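Local coordinates for protein sugar phosphate isomerase/epimerase (Parabacteroides distasonis, PDB 3OBE) that probably acts as an isomerase or epimerase on sugars or sugar phosphates and folds as a TIM barrel of the xylose isomerase-like kind, at residues N40-L45 and K82-D87; I122-G127 and K160-L165; A222-Q227 and S254-F259; E231-Y236 and P260-K265; W249-G252 and N258-N261. All blocks are in the same frame, centred on the assembly; numbering follows the deposited sequence.

From the N terminus, interaction 1 comes first: it closes the loop from helix 38-48 through strand 52-55 to helix 78-87, two neighbouring outer helices of the barrel. Interaction 2 follows in series and brings the end of helix 109-126 against the turn leading into strand 165-169; the two touch where K82 CD packs on the backbone oxygen of L126. The remaining three gather further along the chain. Interactions 3 and 4 cross, their segments alternating as helices 219-224 and 229-235 meet the loop before helix 259-269 and that helix itself. Interaction 5 is a short closure within that same loop, sharing N258 and F259 with interaction 3 and P260 and N261 with interaction 4.

Interaction 1: N40-L45 and K82-D87; sequences NGLNRL and KKMVDD
L42 reaches from helix 38-48 to helix 78-87 and lays its end against M84 and V85. L42 CB points at the other helix but stops short of it, 5.1 Å from M84 O. CG lies beside the backbone N and anti to the carbonyl carbon (chi1 -65°), and from there the side chain runs extended to CD1 (chi2 166°). This methyl does most of the touching: L42 CD1 lies 3.7 Å from M84 CG and close to M84 O, over the backbone where M84 passes into V85. V85 CG2 is 4.1 Å from L42 CD1. M84, a selenomethionine with two conformers, crosses L42 at about a right angle in the one described. The two helices are successive outer helices of the TIM barrel, on either side of strand 52-55 in the sequence, and L42 and V85 both pack on L53 of that strand. The second methyl, L42 CD2, lies 4.3 Å from V85 CG2, and L42 also meets A88 and L90 where the chain leaves helix 78-87. Charges are kept apart from this packing: K83 NZ pairs with D87 OD1 and K82 NZ with D86 OD2 in salt bridges, each carboxylate oxygen accepting through its syn lone pair.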
# COMPACT_ATOMS: atom_id res chain seq x y z
N ASN A 40 0.89 -10.20 21.57
CA ASN A 40 0.93 -11.57 21.13
C ASN A 40 0.72 -11.70 19.63
O ASN A 40 1.35 -12.51 18.98
CB ASN A 40 -0.10 -12.38 21.91
CG ASN A 40 0.28 -12.51 23.37
OD1 ASN A 40 1.36 -13.03 23.69
ND2 ASN A 40 -0.56 -11.99 24.28
N GLY A 41 -0.14 -10.85 19.09
CA GLY A 41 -0.42 -10.87 17.64
C GLY A 41 0.82 -10.51 16.84
O GLY A 41 1.13 -11.11 15.80
N LEU A 42 1.51 -9.47 17.30
CA LEU A 42 2.77 -9.05 16.68
C LEU A 42 3.83 -10.13 16.73
O LEU A 42 4.57 -10.33 15.77
CB LEU A 42 3.27 -7.73 17.26
CG LEU A 42 2.38 -6.49 17.00
CD1 LEU A 42 2.76 -5.27 17.89
CD2 LEU A 42 2.39 -6.05 15.56
N ASN A 43 3.89 -10.85 17.83
CA ASN A 43 4.82 -11.96 17.94
C ASN A 43 4.48 -13.06 16.93
O ASN A 43 5.35 -13.63 16.27
CB ASN A 43 4.77 -12.53 19.37
CG ASN A 43 5.81 -13.58 19.59
OD1 ASN A 43 7.00 -13.29 19.62
ND2 ASN A 43 5.37 -14.82 19.76
N ARG A 44 3.20 -13.34 16.80
CA ARG A 44 2.74 -14.29 15.79
C ARG A 44 3.17 -13.90 14.36
O ARG A 44 3.62 -14.75 13.56
CB ARG A 44 1.21 -14.35 15.88
CG ARG A 44 0.67 -15.66 15.51
CD ARG A 44 -0.77 -15.88 16.02
NE ARG A 44 -1.40 -16.81 15.11
CZ ARG A 44 -2.70 -17.11 15.13
NH1 ARG A 44 -3.51 -16.54 16.01
NH2 ARG A 44 -3.17 -17.99 14.27
N LEU A 45 2.98 -12.63 14.04
CA LEU A 45 3.39 -12.14 12.72
C LEU A 45 4.91 -12.31 12.52
O LEU A 45 5.36 -12.78 11.45
CB LEU A 45 2.97 -10.71 12.56
CG LEU A 45 1.46 -10.48 12.53
CD1 LEU A 45 1.19 -9.00 12.36
CD2 LEU A 45 0.81 -11.28 11.33
N LYS A 82 5.16 2.71 17.59
CA LYS A 82 6.50 2.31 17.15
C LYS A 82 7.14 1.37 18.19
O LYS A 82 7.71 0.35 17.83
CB LYS A 82 7.36 3.55 16.91
CG LYS A 82 8.70 3.25 16.28
CD LYS A 82 9.50 4.51 15.94
CE LYS A 82 10.83 4.11 15.26
NZ LYS A 82 11.75 3.40 16.17
N LYS A 83 7.00 1.70 19.47
CA LYS A 83 7.59 0.85 20.53
C LYS A 83 7.08 -0.59 20.52
O LYS A 83 7.87 -1.55 20.60
CB LYS A 83 7.34 1.48 21.92
CG LYS A 83 7.75 0.62 23.11
CD LYS A 83 9.27 0.58 23.26
CE LYS A 83 9.69 0.19 24.71
NZ LYS A 83 10.65 -0.94 24.65
N MSE A 84 5.77 -0.76 20.45
CA MSE A 84 5.13 -2.07 20.43
C MSE A 84 5.66 -2.92 19.26
O MSE A 84 6.09 -4.07 19.41
CB MSE A 84 3.61 -1.85 20.27
CG MSE A 84 2.72 -2.92 20.81
SE MSE A 84 1.04 -2.12 21.38
CE MSE A 84 0.66 -1.09 19.86
N VAL A 85 5.62 -2.33 18.07
CA VAL A 85 6.06 -3.05 16.86
C VAL A 85 7.58 -3.35 16.91
O VAL A 85 8.01 -4.46 16.65
CB VAL A 85 5.63 -2.27 15.63
CG1 VAL A 85 6.18 -2.85 14.29
CG2 VAL A 85 4.10 -2.11 15.62
N ASP A 86 8.39 -2.36 17.25
CA ASP A 86 9.85 -2.55 17.36
C ASP A 86 10.20 -3.66 18.35
O ASP A 86 11.07 -4.51 18.08
CB ASP A 86 10.52 -1.25 17.83
CG ASP A 86 10.53 -0.13 16.78
OD1 ASP A 86 10.24 -0.32 15.56
OD2 ASP A 86 10.91 0.98 17.19
N ASP A 87 9.52 -3.69 19.49
CA ASP A 87 9.77 -4.72 20.51
C ASP A 87 9.48 -6.14 19.99
O ASP A 87 10.13 -7.12 20.40
CB ASP A 87 8.90 -4.47 21.76
CG ASP A 87 9.41 -3.34 22.65
OD1 ASP A 87 10.55 -2.86 22.47
OD2 ASP A 87 8.63 -2.94 23.55

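Interaction 2: I122-G127 and K160-L165; sequences IHAELG and KKAGIL
A124 and H123, near the C-terminal end of helix 109-126, meet A162 and I164 in the turn that joins helix 142-160 to strand 165-169. Here one outer helix of the TIM barrel touches the connection at the end of the next, and the strands that follow, 130-133 and 165-169, are neighbours in the sheet, L165 bonding through its backbone to S129 and M131.

Every contact across the pair is apolar. I164 CD1 does most of the touching: CG1 lies beside its own backbone N (chi1 -61°) and the chain then continues extended, which carries I164 CD1 onto the helix backbone, 3.9 Å from A124 N and 4.1 Å from H123 C. I164 CD1 is also 4.4 Å from A124 CB. Nearer the surface, A124 CB and A162 CB meet at 4.3 Å. I164 also packs on M131 of strand 130-133, and so touches both helix and strand.

Backbone turns put these groups in place. K160 to G163 form a type I turn, and G163 (phi 73°) is the C-prime residue of a Schellman motif that ends helix 142-160, with I164 N bonded to T159 O. G127, the first residue beyond helix 109-126, also has positive phi.

The polar end of H123 is used elsewhere. Its ring leads away from the turn toward Y58 and F65, ND1 is hydrogen-bonded to A119 O and NE2 to S95 OG, leaving H123 CB to approach I164 CD1 at 4.4 Å.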
# COMPACT_ATOMS: atom_id res chain seq x y z
N ILE A 122 3.73 13.66 11.98
CA ILE A 122 3.35 12.51 12.83
C ILE A 122 4.02 11.24 12.33
O ILE A 122 4.52 10.45 13.12
CB ILE A 122 1.83 12.33 12.86
CG1 ILE A 122 1.15 13.51 13.57
CG2 ILE A 122 1.40 10.94 13.45
CD1 ILE A 122 1.41 13.58 15.07
N HIS A 123 4.09 11.07 11.02
CA HIS A 123 4.64 9.85 10.46
C HIS A 123 6.17 9.86 10.52
O HIS A 123 6.79 8.77 10.56
CB HIS A 123 4.15 9.61 9.02
CG HIS A 123 2.75 9.06 8.95
ND1 HIS A 123 1.64 9.85 9.19
CD2 HIS A 123 2.28 7.80 8.73
CE1 HIS A 123 0.55 9.10 9.10
NE2 HIS A 123 0.90 7.86 8.79
N ALA A 124 6.78 11.04 10.58
CA ALA A 124 8.25 11.10 10.81
C ALA A 124 8.54 10.56 12.22
O ALA A 124 9.50 9.77 12.45
CB ALA A 124 8.76 12.53 10.60
N GLU A 125 7.71 10.94 13.18
CA GLU A 125 7.83 10.39 14.53
C GLU A 125 7.69 8.87 14.53
O GLU A 125 8.40 8.17 15.26
CB GLU A 125 6.74 10.96 15.46
CG GLU A 125 6.73 12.41 15.85
CD GLU A 125 5.46 12.73 16.73
OE1 GLU A 125 4.37 12.18 16.49
OE2 GLU A 125 5.57 13.50 17.69
N LEU A 126 6.74 8.37 13.73
CA LEU A 126 6.43 6.95 13.64
C LEU A 126 7.59 6.18 12.98
O LEU A 126 7.77 5.00 13.27
CB LEU A 126 5.13 6.75 12.86
CG LEU A 126 4.45 5.38 12.81
CD1 LEU A 126 4.06 4.91 14.24
CD2 LEU A 126 3.26 5.41 11.84
N GLY A 127 8.38 6.87 12.14
CA GLY A 127 9.58 6.32 11.50
C GLY A 127 9.31 5.55 10.23
O GLY A 127 10.13 4.73 9.82
N LYS A 160 8.53 14.38 1.17
CA LYS A 160 9.95 14.21 0.81
C LYS A 160 10.87 15.08 1.67
O LYS A 160 12.04 14.74 1.87
CB LYS A 160 10.13 14.55 -0.67
CG LYS A 160 11.52 14.53 -1.22
CD LYS A 160 11.51 14.56 -2.75
CE LYS A 160 11.44 15.95 -3.30
NZ LYS A 160 10.68 15.87 -4.52
N LYS A 161 10.34 16.17 2.20
CA LYS A 161 11.06 17.03 3.14
C LYS A 161 11.50 16.30 4.39
O LYS A 161 12.49 16.65 4.99
CB LYS A 161 10.17 18.22 3.55
CG LYS A 161 9.91 19.18 2.41
CD LYS A 161 9.32 20.53 2.90
CE LYS A 161 8.80 21.43 1.75
NZ LYS A 161 7.55 22.21 2.13
N ALA A 162 10.72 15.29 4.78
CA ALA A 162 11.00 14.44 5.91
C ALA A 162 11.68 13.15 5.48
O ALA A 162 11.84 12.25 6.30
CB ALA A 162 9.66 14.08 6.66
N GLY A 163 12.03 13.02 4.19
CA GLY A 163 12.63 11.79 3.71
C GLY A 163 11.69 10.60 3.58
O GLY A 163 12.13 9.47 3.62
N ILE A 164 10.40 10.88 3.42
CA ILE A 164 9.37 9.89 3.29
C ILE A 164 8.79 9.94 1.87
O ILE A 164 8.49 11.01 1.32
CB ILE A 164 8.24 10.14 4.29
CG1 ILE A 164 8.79 10.06 5.69
CG2 ILE A 164 7.06 9.19 4.05
CD1 ILE A 164 7.83 10.58 6.81
N LEU A 165 8.55 8.76 1.31
CA LEU A 165 8.03 8.62 -0.05
C LEU A 165 6.52 8.64 -0.02
O LEU A 165 5.91 7.79 0.63
CB LEU A 165 8.45 7.31 -0.67
CG LEU A 165 9.95 7.10 -0.88
CD1 LEU A 165 10.19 5.66 -1.33
CD2 LEU A 165 10.54 8.10 -1.88

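Interaction 3: A222-Q227 and S254-F259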
# COMPACT_ATOMS: atom_id res chain seq x y z
N ALA A 222 -5.61 -4.91 -10.05
CA ALA A 222 -5.30 -4.72 -11.47
C ALA A 222 -5.85 -5.89 -12.31
O ALA A 222 -6.60 -5.68 -13.28
CB ALA A 222 -3.79 -4.59 -11.68
N VAL A 223 -5.58 -7.13 -11.88
CA VAL A 223 -6.20 -8.31 -12.56
C VAL A 223 -7.74 -8.26 -12.56
O VAL A 223 -8.38 -8.56 -13.59
CB VAL A 223 -5.67 -9.63 -12.00
CG1 VAL A 223 -6.45 -10.82 -12.62
CG2 VAL A 223 -4.12 -9.74 -12.26
N MSE A 224 -8.35 -7.81 -11.45
CA MSE A 224 -9.78 -7.69 -11.35
C MSE A 224 -10.32 -6.54 -12.20
O MSE A 224 -11.51 -6.53 -12.52
CB MSE A 224 -10.23 -7.51 -9.90
CG MSE A 224 -9.89 -8.70 -9.06
SE MSE A 224 -11.11 -10.16 -9.35
CE MSE A 224 -12.62 -9.46 -8.43
N GLY A 225 -9.43 -5.63 -12.61
CA GLY A 225 -9.74 -4.61 -13.61
C GLY A 225 -9.34 -5.00 -15.02
O GLY A 225 -9.24 -4.12 -15.88
N GLN A 226 -9.09 -6.29 -15.22
CA GLN A 226 -8.77 -6.89 -16.52
C GLN A 226 -7.38 -6.51 -17.06
O GLN A 226 -7.15 -6.58 -18.27
CB GLN A 226 -9.84 -6.59 -17.56
CG GLN A 226 -11.27 -6.98 -17.14
CD GLN A 226 -12.28 -6.79 -18.25
OE1 GLN A 226 -12.33 -5.73 -18.91
NE2 GLN A 226 -13.15 -7.79 -18.45
N GLN A 227 -6.50 -6.12 -16.18
CA GLN A 227 -5.15 -5.69 -16.55
C GLN A 227 -4.10 -6.74 -16.20
O GLN A 227 -4.23 -7.46 -15.20
CB GLN A 227 -4.79 -4.40 -15.82
CG GLN A 227 -5.74 -3.24 -16.08
CD GLN A 227 -5.81 -2.88 -17.53
OE1 GLN A 227 -4.78 -2.69 -18.19
NE2 GLN A 227 -7.03 -2.83 -18.08
N SER A 254 -5.18 -19.58 -5.38
CA SER A 254 -6.31 -19.49 -6.34
C SER A 254 -5.82 -19.83 -7.76
O SER A 254 -4.65 -20.14 -7.94
CB SER A 254 -6.96 -18.14 -6.32
OG SER A 254 -6.29 -17.17 -7.10
N GLY A 255 -6.75 -19.84 -8.71
CA GLY A 255 -6.42 -19.94 -10.12
C GLY A 255 -6.01 -18.64 -10.78
O GLY A 255 -5.71 -18.65 -11.97
N MSE A 256 -5.97 -17.47 -10.10
CA MSE A 256 -5.99 -16.15 -10.82
C MSE A 256 -4.71 -15.31 -11.23
O MSE A 256 -4.74 -14.70 -12.30
CB MSE A 256 -6.98 -15.20 -10.11
CG MSE A 256 -8.30 -15.85 -9.77
SE MSE A 256 -9.45 -14.56 -8.82
CE MSE A 256 -9.04 -13.21 -10.06
N MSE A 257 -3.64 -15.21 -10.43
CA MSE A 257 -2.39 -14.50 -10.20
C MSE A 257 -1.20 -15.39 -10.56
O MSE A 257 -1.16 -16.57 -10.20
CB MSE A 257 -2.28 -14.03 -8.72
CG MSE A 257 -3.54 -13.40 -8.14
SE MSE A 257 -4.03 -11.88 -9.20
CE MSE A 257 -2.39 -10.82 -9.17
N ASN A 258 -0.25 -14.80 -11.28
CA ASN A 258 1.02 -15.45 -11.60
C ASN A 258 2.11 -14.76 -10.78
O ASN A 258 2.79 -13.84 -11.25
CB ASN A 258 1.30 -15.35 -13.09
CG ASN A 258 2.43 -16.30 -13.51
OD1 ASN A 258 3.38 -16.48 -12.75
ND2 ASN A 258 2.34 -16.84 -14.70
N PHE A 259 2.24 -15.16 -9.53
CA PHE A 259 3.21 -14.56 -8.62
C PHE A 259 4.64 -14.80 -9.09
O PHE A 259 5.45 -13.90 -8.95
CB PHE A 259 2.94 -14.98 -7.17
CG PHE A 259 1.71 -14.32 -6.60
CD1 PHE A 259 1.69 -12.93 -6.50
CD2 PHE A 259 0.59 -15.03 -6.26
CE1 PHE A 259 0.58 -12.25 -6.04
CE2 PHE A 259 -0.54 -14.33 -5.78
CZ PHE A 259 -0.50 -12.98 -5.66
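V223 and M257 form the tighter half of an apolar contact between the end of helix 219-224 and the loop that leads into helix 259-269. Their side chains run past each other in opposite directions, and the CG2 methyl of V223 touches the selenium and the terminal methyl, lying 3.7 Å from M257 SE and 3.7 Å from M257 CE. M257 is bent at chi2 and chi3 (-58° and -55°), which folds its end back against V223 and against V219 and Y220 of the same helix. Further out, M224 SE meets M256 CE at 3.8 Å, and V223 CG1 lies 4.3 Å from M256 O; M256 is deposited in two conformers, so its methyl contact is the less certain of these.

The polar bonds do not span the contact; they shape the backbone on each side. On the loop side, M256 N donates to S254 OG at 3.0 Å, an ST turn, and that hydroxyl is also bonded to D247 OD1. On the helix side, a Schellman motif with Q226 as C-prime residue ends helix 219-224, Q226 N bonding to V223 O at 2.9 Å.

All three methionines are selenomethionines. The contact joins the short helix 219-224, which follows strand 213-218, to the loop before helix 259-269 by apolar packing, mostly dispersion between methyl groups and polarisable selenium; without directional bonds across it, the contact is probably tolerant of small shifts.

Interaction 4: E231-Y236 and P260-K265; sequences EWMENY and PNIFKK
E234 and K265 are brought together by bends in both side chains. Each starts with CG anti to its backbone N; E234 then turns at chi2 (62°), while K265 folds at chi2 and again at chi3, so that the chains cross at about a right angle. K265 NZ donates to E234 OE1 at 2.6 Å, a salt bridge in which the ammonium group stands above the carboxylate, 48° out of its plane. K265 CE is close to the same oxygen, 3.3 Å from E234 OE1. NZ has a second acid partner, E268 OE1, so one positive charge is shared between two carboxylates.

Beyond the ion pair the packing is apolar. The aliphatic part of K265 passes along M233, with K265 CG 3.7 Å from M233 CB. Deeper in, M233 SE lies 4.5 Å from I262 CG2 in the conformer described, a long and less certain contact of a selenomethionine with two conformers; M233 also reaches A266 and I269. With an alanine at K265, E234 and E268 would probably lose the cation they share, and the flank of M233 would lose its aliphatic cover.

The helical segments 231-235 and 260-265 run almost parallel, with 10° between their directions and a closest axis approach of 10.3 Å. Their helices flank strand 240-245, where I262 packs on L243 and W232 on F240: neighbouring outer helices laid beside a strand, as in the alpha/beta repeat of a TIM barrel.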
# COMPACT_ATOMS: atom_id res chain seq x y z
N GLU A 231 2.52 -5.98 -17.23
CA GLU A 231 2.55 -5.01 -18.32
C GLU A 231 2.67 -3.58 -17.77
O GLU A 231 3.43 -2.77 -18.30
CB GLU A 231 1.32 -5.14 -19.21
CG GLU A 231 1.48 -4.39 -20.50
CD GLU A 231 0.27 -4.55 -21.44
OE1 GLU A 231 -0.70 -5.25 -21.07
OE2 GLU A 231 0.29 -3.94 -22.53
N TRP A 232 1.89 -3.28 -16.73
CA TRP A 232 1.99 -1.98 -16.08
C TRP A 232 3.39 -1.72 -15.50
O TRP A 232 3.95 -0.64 -15.70
CB TRP A 232 0.89 -1.79 -15.06
CG TRP A 232 -0.40 -1.56 -15.72
CD1 TRP A 232 -1.25 -2.50 -16.21
CD2 TRP A 232 -1.00 -0.28 -16.02
NE1 TRP A 232 -2.35 -1.91 -16.78
CE2 TRP A 232 -2.21 -0.54 -16.68
CE3 TRP A 232 -0.60 1.06 -15.81
CZ2 TRP A 232 -3.06 0.49 -17.12
CZ3 TRP A 232 -1.44 2.09 -16.28
CH2 TRP A 232 -2.64 1.79 -16.89
N MSE A 233 3.94 -2.72 -14.81
CA MSE A 233 5.28 -2.65 -14.24
C MSE A 233 6.34 -2.43 -15.32
O MSE A 233 7.24 -1.59 -15.17
CB MSE A 233 5.55 -3.92 -13.40
CG MSE A 233 4.62 -4.06 -12.18
SE MSE A 233 4.54 -5.89 -11.47
CE MSE A 233 6.28 -6.07 -10.61
N GLU A 234 6.21 -3.13 -16.45
CA GLU A 234 7.12 -2.98 -17.56
C GLU A 234 7.02 -1.59 -18.21
O GLU A 234 8.03 -1.06 -18.67
CB GLU A 234 6.83 -4.07 -18.61
CG GLU A 234 7.71 -4.04 -19.77
CD GLU A 234 9.22 -4.29 -19.41
OE1 GLU A 234 9.60 -4.87 -18.32
OE2 GLU A 234 10.02 -3.86 -20.25
N ASN A 235 5.84 -0.99 -18.21
CA ASN A 235 5.69 0.29 -18.88
C ASN A 235 6.08 1.49 -18.01
O ASN A 235 6.36 2.55 -18.55
CB ASN A 235 4.28 0.45 -19.40
CG ASN A 235 4.02 -0.43 -20.61
OD1 ASN A 235 4.96 -0.96 -21.23
ND2 ASN A 235 2.75 -0.55 -20.97
N TYR A 236 6.07 1.31 -16.70
CA TYR A 236 6.35 2.40 -15.74
C TYR A 236 7.29 1.88 -14.65
O TYR A 236 6.98 1.91 -13.46
CB TYR A 236 5.05 2.94 -15.13
CG TYR A 236 4.06 3.40 -16.14
CD1 TYR A 236 4.10 4.67 -16.62
CD2 TYR A 236 3.10 2.53 -16.65
CE1 TYR A 236 3.19 5.09 -17.56
CE2 TYR A 236 2.15 2.95 -17.61
CZ TYR A 236 2.23 4.22 -18.07
OH TYR A 236 1.29 4.68 -19.03
N PRO A 260 4.94 -15.95 -9.71
CA PRO A 260 6.33 -16.08 -10.21
C PRO A 260 6.68 -14.97 -11.18
O PRO A 260 7.73 -14.37 -11.07
CB PRO A 260 6.33 -17.46 -10.85
CG PRO A 260 5.41 -18.25 -9.99
CD PRO A 260 4.27 -17.27 -9.72
N ASN A 261 5.76 -14.63 -12.09
CA ASN A 261 6.04 -13.53 -13.02
C ASN A 261 5.99 -12.15 -12.43
O ASN A 261 6.76 -11.29 -12.84
CB ASN A 261 5.11 -13.58 -14.22
CG ASN A 261 5.46 -14.69 -15.18
OD1 ASN A 261 6.55 -15.31 -15.16
ND2 ASN A 261 4.51 -14.97 -16.07
N ILE A 262 5.06 -11.91 -11.49
CA ILE A 262 4.96 -10.64 -10.79
C ILE A 262 6.24 -10.34 -10.02
O ILE A 262 6.81 -9.24 -10.15
CB ILE A 262 3.72 -10.60 -9.89
CG1 ILE A 262 2.46 -10.52 -10.77
CG2 ILE A 262 3.78 -9.47 -8.87
CD1 ILE A 262 1.17 -10.85 -10.05
N PHE A 263 6.71 -11.33 -9.28
CA PHE A 263 7.95 -11.16 -8.52
C PHE A 263 9.18 -11.04 -9.41
O PHE A 263 10.00 -10.18 -9.18
CB PHE A 263 8.10 -12.28 -7.50
CG PHE A 263 7.36 -11.99 -6.23
CD1 PHE A 263 7.88 -11.16 -5.26
CD2 PHE A 263 6.11 -12.54 -6.02
CE1 PHE A 263 7.15 -10.88 -4.13
CE2 PHE A 263 5.43 -12.28 -4.92
CZ PHE A 263 5.93 -11.44 -3.97
N LYS A 264 9.27 -11.83 -10.48
CA LYS A 264 10.36 -11.68 -11.44
C LYS A 264 10.42 -10.24 -11.97
O LYS A 264 11.50 -9.65 -11.98
CB LYS A 264 10.20 -12.69 -12.59
CG LYS A 264 11.28 -12.64 -13.64
CD LYS A 264 10.92 -13.60 -14.82
N LYS A 265 9.28 -9.68 -12.36
CA LYS A 265 9.28 -8.33 -12.91
C LYS A 265 9.58 -7.31 -11.80
O LYS A 265 10.27 -6.31 -12.05
CB LYS A 265 7.93 -7.99 -13.53
CG LYS A 265 7.94 -6.64 -14.28
CD LYS A 265 8.99 -6.55 -15.39
CE LYS A 265 8.68 -7.50 -16.56
NZ LYS A 265 9.64 -7.43 -17.67

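Interaction 5: W249-G252 and N258-N261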
# COMPACT_ATOMS: atom_id res chain seq x y z
N TRP A 249 -7.81 -14.99 -1.39
CA TRP A 249 -7.63 -15.01 0.08
C TRP A 249 -6.16 -15.32 0.34
O TRP A 249 -5.29 -14.44 0.25
CB TRP A 249 -8.64 -15.92 0.75
CG TRP A 249 -8.78 -15.57 2.23
CD1 TRP A 249 -9.18 -14.35 2.74
CD2 TRP A 249 -8.53 -16.42 3.36
NE1 TRP A 249 -9.17 -14.39 4.12
CE2 TRP A 249 -8.78 -15.64 4.53
CE3 TRP A 249 -8.13 -17.76 3.52
CZ2 TRP A 249 -8.62 -16.16 5.81
CZ3 TRP A 249 -8.00 -18.27 4.78
CH2 TRP A 249 -8.22 -17.47 5.91
N ILE A 250 -5.84 -16.57 0.59
CA ILE A 250 -4.44 -16.93 0.85
C ILE A 250 -3.60 -16.71 -0.40
O ILE A 250 -3.97 -17.11 -1.50
CB ILE A 250 -4.28 -18.36 1.30
CG1 ILE A 250 -4.79 -18.54 2.72
CG2 ILE A 250 -2.78 -18.82 1.30
CD1 ILE A 250 -5.13 -20.02 3.06
N ILE A 251 -2.48 -16.02 -0.23
CA ILE A 251 -1.61 -15.74 -1.35
C ILE A 251 -1.12 -17.02 -2.01
O ILE A 251 -0.57 -17.93 -1.34
CB ILE A 251 -0.41 -14.85 -0.95
CG1 ILE A 251 -0.86 -13.57 -0.27
CG2 ILE A 251 0.53 -14.60 -2.14
CD1 ILE A 251 -1.81 -12.63 -1.09
N GLY A 252 -1.38 -17.11 -3.32
CA GLY A 252 -0.97 -18.25 -4.13
C GLY A 252 -1.88 -19.48 -4.12
O GLY A 252 -1.49 -20.56 -4.62
N ASN A 258 -0.25 -14.80 -11.28
CA ASN A 258 1.02 -15.45 -11.60
C ASN A 258 2.11 -14.76 -10.78
O ASN A 258 2.79 -13.84 -11.25
CB ASN A 258 1.30 -15.35 -13.09
CG ASN A 258 2.43 -16.30 -13.51
OD1 ASN A 258 3.38 -16.48 -12.75
ND2 ASN A 258 2.34 -16.84 -14.70
N PHE A 259 2.24 -15.16 -9.53
CA PHE A 259 3.21 -14.56 -8.62
C PHE A 259 4.64 -14.80 -9.09
O PHE A 259 5.45 -13.90 -8.95
CB PHE A 259 2.94 -14.98 -7.17
CG PHE A 259 1.71 -14.32 -6.60
CD1 PHE A 259 1.69 -12.93 -6.50
CD2 PHE A 259 0.59 -15.03 -6.26
CE1 PHE A 259 0.58 -12.25 -6.04
CE2 PHE A 259 -0.54 -14.33 -5.78
CZ PHE A 259 -0.50 -12.98 -5.66
N PRO A 260 4.94 -15.95 -9.71
CA PRO A 260 6.33 -16.08 -10.21
C PRO A 260 6.68 -14.97 -11.18
O PRO A 260 7.73 -14.37 -11.07
CB PRO A 260 6.33 -17.46 -10.85
CG PRO A 260 5.41 -18.25 -9.99
CD PRO A 260 4.27 -17.27 -9.72
N ASN A 261 5.76 -14.63 -12.09
CA ASN A 261 6.04 -13.53 -13.02
C ASN A 261 5.99 -12.15 -12.43
O ASN A 261 6.76 -11.29 -12.84
CB ASN A 261 5.11 -13.58 -14.22
CG ASN A 261 5.46 -14.69 -15.18
OD1 ASN A 261 6.55 -15.31 -15.16
ND2 ASN A 261 4.51 -14.97 -16.07
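F259 carries the CG2 methyl of I251 over one face of its ring, in a CH-pi contact. I251 CG2 lies 4.1 Å from the centroid of the F259 ring and 23° off the normal, displaced toward the rim, with F259 CE2 nearest at 3.8 Å. I251 offers this branch because CG2 is anti to its backbone N, leaving CG1 beside it, and the two side chains cross at about a right angle. G252 N also approaches F259 CE2, at 3.8 Å and obliquely to the ring; that amide is hydrogen-bonded to D247 OD2, while G252 itself takes a positive phi that glycine accepts readily. I245 of strand 240-245 and Y297 of helix 287-300 touch both I251 and F259, and D247 also touches F259.

Replacing F259 by an alanine is likely to leave I251 CG2 without a ring to lie on and to open a gap beside Y297.

Next to F259, N258 is the N-cap of helix 259-269. N258 OD1 accepts from N261 N at 3.1 Å with an N-H...O angle of 161°, the donor standing above the carbonyl plane. The cap fixes the first turn of the helix, from which F259 projects toward the loop.

These contacts hold together two parts of the connection from strand 240-245 to helix 259-269, a beta-alpha loop at the C-terminal end of a TIM-barrel strand, the side where such barrels usually place their active sites.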